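Local structure of putative NADPH:quinone reductase (Bacillus thuringiensis, 3GMS) at residues H270-D273 with K279-E282. The protein probably reduces quinones with NADPH as the electron donor, as a member of the medium-chain dehydrogenase/reductase superfamily. Numbering follows the deposited sequence.
Sequences HWND and KWQE
Trp280 NE1 donates a hydrogen bond to Asn272 OD1 at 3.0 Å. The bond is bent, with an N-H...O angle of 135°. The indole nitrogen stands well above the carbonyl plane, off the lone-pair directions. The amide and ring planes are almost perpendicular, 84° apart. From the ring's side, the oxygen lies at the indole edge, tilted slightly from its plane. Asn272 OD1 also lies 3.5 Å from Trp280 CD1. The other end of the same amide is held as well: Asn272 ND2 is bonded to Tyr126 OH. Two partners thus restrain the rotation of this buried amide.

The same CD1 of Trp280 meets Trp271, whose CZ3 lies 3.6 Å away. The rings touch along their borders without stacking, the six-membered ring of Trp271 against the five-membered ring of Trp280. Their planes are inclined at 35°, and the two ring centroids are 5.8 Å apart. Both Trp271 and Trp280 have CG anti to the backbone N, which carries each indole across toward the other helix.

The contact joins consecutive helices, 268-274 and 277-292, separated by only two residues. Helix 268-274 follows strand 262-265, an outermost strand of the parallel Rossmann-type sheet.

Lys279 lies at the margin of the contact. Its side chain is extended and runs alongside the Trp271 indole, with Lys279 CE 4.2 Å from Trp271 CZ2. Helix 127-139 meets both segments: its Leu130 touches both tryptophans, and the carboxylate of its Glu138 takes a hydrogen bond from Trp271 NE1 at OE1 and a salt bridge from Lys279 NZ at OE2. Arg94 makes a cation-pi contact with the Trp280 indole.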
ATOM      1  N   HIS A 270      12.436  -2.515   1.087  1.00 23.88           N
ATOM      2  CA  HIS A 270      13.655  -2.208   1.807  1.00 25.96           C
ATOM      3  C   HIS A 270      13.409  -2.037   3.284  1.00 23.37           C
ATOM      4  O   HIS A 270      14.128  -2.616   4.082  1.00 22.38           O
ATOM      5  CB  HIS A 270      14.286  -0.954   1.200  1.00 28.35           C
ATOM      6  CG  HIS A 270      14.706  -1.169  -0.219  1.00 35.28           C
ATOM      7  ND1 HIS A 270      15.283  -2.349  -0.648  1.00 39.37           N
ATOM      8  CD2 HIS A 270      14.606  -0.381  -1.309  1.00 38.15           C
ATOM      9  CE1 HIS A 270      15.557  -2.260  -1.939  1.00 41.13           C
ATOM     10  NE2 HIS A 270      15.136  -1.080  -2.363  1.00 42.50           N
ATOM     11  N   TRP A 271      12.384  -1.262   3.640  1.00 21.47           N
ATOM     12  CA  TRP A 271      12.080  -1.061   5.071  1.00 21.74           C
ATOM     13  C   TRP A 271      11.929  -2.397   5.828  1.00 21.80           C
ATOM     14  O   TRP A 271      12.489  -2.589   6.934  1.00 22.81           O
ATOM     15  CB  TRP A 271      10.840  -0.214   5.263  1.00 20.17           C
ATOM     16  CG  TRP A 271      10.677   0.142   6.745  1.00 20.78           C
ATOM     17  CD1 TRP A 271      11.383   1.072   7.428  1.00 20.99           C
ATOM     18  CD2 TRP A 271       9.787  -0.482   7.691  1.00 22.25           C
ATOM     19  NE1 TRP A 271      10.957   1.105   8.761  1.00 22.23           N
ATOM     20  CE2 TRP A 271       9.986   0.163   8.943  1.00 23.16           C
ATOM     21  CE3 TRP A 271       8.825  -1.498   7.599  1.00 21.80           C
ATOM     22  CZ2 TRP A 271       9.268  -0.195  10.100  1.00 23.81           C
ATOM     23  CZ3 TRP A 271       8.081  -1.834   8.739  1.00 23.29           C
ATOM     24  CH2 TRP A 271       8.321  -1.183   9.982  1.00 21.47           C
ATOM     25  N   ASN A 272      11.159  -3.310   5.242  1.00 22.14           N
ATOM     26  CA  ASN A 272      11.005  -4.677   5.767  1.00 22.48           C
ATOM     27  C   ASN A 272      12.330  -5.332   6.143  1.00 22.90           C
ATOM     28  O   ASN A 272      12.394  -6.056   7.136  1.00 22.76           O
ATOM     29  CB  ASN A 272      10.296  -5.577   4.748  1.00 23.17           C
ATOM     30  CG  ASN A 272       8.783  -5.331   4.666  1.00 21.39           C
ATOM     31  OD1 ASN A 272       8.219  -4.534   5.414  1.00 22.65           O
ATOM     32  ND2 ASN A 272       8.124  -6.037   3.743  1.00 22.02           N
ATOM     33  N   ASP A 273      13.377  -5.094   5.355  1.00 22.42           N
ATOM     34  CA  ASP A 273      14.683  -5.702   5.613  1.00 22.77           C
ATOM     35  C   ASP A 273      15.572  -4.885   6.539  1.00 22.53           C
ATOM     36  O   ASP A 273      16.589  -5.415   6.958  1.00 24.52           O
ATOM     37  CB  ASP A 273      15.434  -5.934   4.303  1.00 22.72           C
ATOM     38  CG  ASP A 273      14.861  -7.094   3.492  1.00 27.17           C
ATOM     39  OD1 ASP A 273      14.118  -7.919   4.038  1.00 30.81           O
ATOM     40  OD2 ASP A 273      15.182  -7.181   2.289  1.00 31.64           O
ATOM     41  N   LYS A 279      10.440  -5.578  15.565  1.00 25.09           N
ATOM     42  CA  LYS A 279       9.970  -4.225  15.294  1.00 24.10           C
ATOM     43  C   LYS A 279       8.819  -4.209  14.263  1.00 23.78           C
ATOM     44  O   LYS A 279       7.874  -3.394  14.355  1.00 22.63           O
ATOM     45  CB  LYS A 279      11.098  -3.333  14.790  1.00 23.63           C
ATOM     46  CG  LYS A 279      10.566  -1.944  14.454  1.00 25.40           C
ATOM     47  CD  LYS A 279      11.587  -0.836  14.360  1.00 31.88           C
ATOM     48  CE  LYS A 279      10.843   0.426  13.966  1.00 32.01           C
ATOM     49  NZ  LYS A 279      11.644   1.616  14.229  1.00 35.75           N
ATOM     50  N   TRP A 280       8.966  -5.060  13.250  1.00 23.16           N
ATOM     51  CA  TRP A 280       7.948  -5.187  12.189  1.00 23.33           C
ATOM     52  C   TRP A 280       6.609  -5.613  12.845  1.00 23.42           C
ATOM     53  O   TRP A 280       5.595  -4.974  12.640  1.00 22.66           O
ATOM     54  CB  TRP A 280       8.467  -6.184  11.154  1.00 23.86           C
ATOM     55  CG  TRP A 280       7.695  -6.261   9.867  1.00 23.28           C
ATOM     56  CD1 TRP A 280       7.849  -5.467   8.759  1.00 24.47           C
ATOM     57  CD2 TRP A 280       6.667  -7.197   9.555  1.00 22.83           C
ATOM     58  NE1 TRP A 280       6.957  -5.860   7.778  1.00 22.10           N
ATOM     59  CE2 TRP A 280       6.244  -6.934   8.227  1.00 25.39           C
ATOM     60  CE3 TRP A 280       6.092  -8.266  10.247  1.00 26.44           C
ATOM     61  CZ2 TRP A 280       5.224  -7.675   7.597  1.00 23.58           C
ATOM     62  CZ3 TRP A 280       5.079  -9.006   9.620  1.00 26.61           C
ATOM     63  CH2 TRP A 280       4.678  -8.711   8.294  1.00 25.71           C
ATOM     64  N   GLN A 281       6.626  -6.659  13.677  1.00 22.79           N
ATOM     65  CA  GLN A 281       5.413  -7.071  14.413  1.00 23.81           C
ATOM     66  C   GLN A 281       4.856  -5.994  15.343  1.00 24.49           C
ATOM     67  O   GLN A 281       3.647  -5.775  15.375  1.00 24.26           O
ATOM     68  CB  GLN A 281       5.654  -8.339  15.235  1.00 23.00           C
ATOM     69  CG  GLN A 281       5.918  -9.585  14.450  1.00 24.19           C
ATOM     70  CD  GLN A 281       4.668 -10.172  13.769  1.00 24.28           C
ATOM     71  OE1 GLN A 281       3.516  -9.917  14.170  1.00 26.94           O
ATOM     72  NE2 GLN A 281       4.902 -10.981  12.768  1.00 25.71           N
ATOM     73  N   GLU A 282       5.736  -5.305  16.090  1.00 24.29           N
ATOM     74  CA  GLU A 282       5.325  -4.218  16.973  1.00 25.59           C
ATOM     75  C   GLU A 282       4.644  -3.106  16.212  1.00 24.38           C
ATOM     76  O   GLU A 282       3.682  -2.491  16.687  1.00 23.06           O
ATOM     77  CB  GLU A 282       6.551  -3.633  17.654  1.00 27.36           C
ATOM     78  CG  GLU A 282       6.955  -4.460  18.816  1.00 33.01           C
ATOM     79  CD  GLU A 282       5.946  -4.284  19.927  1.00 39.92           C
ATOM     80  OE1 GLU A 282       5.957  -3.198  20.542  1.00 44.76           O
ATOM     81  OE2 GLU A 282       5.124  -5.201  20.133  1.00 43.49           O
TER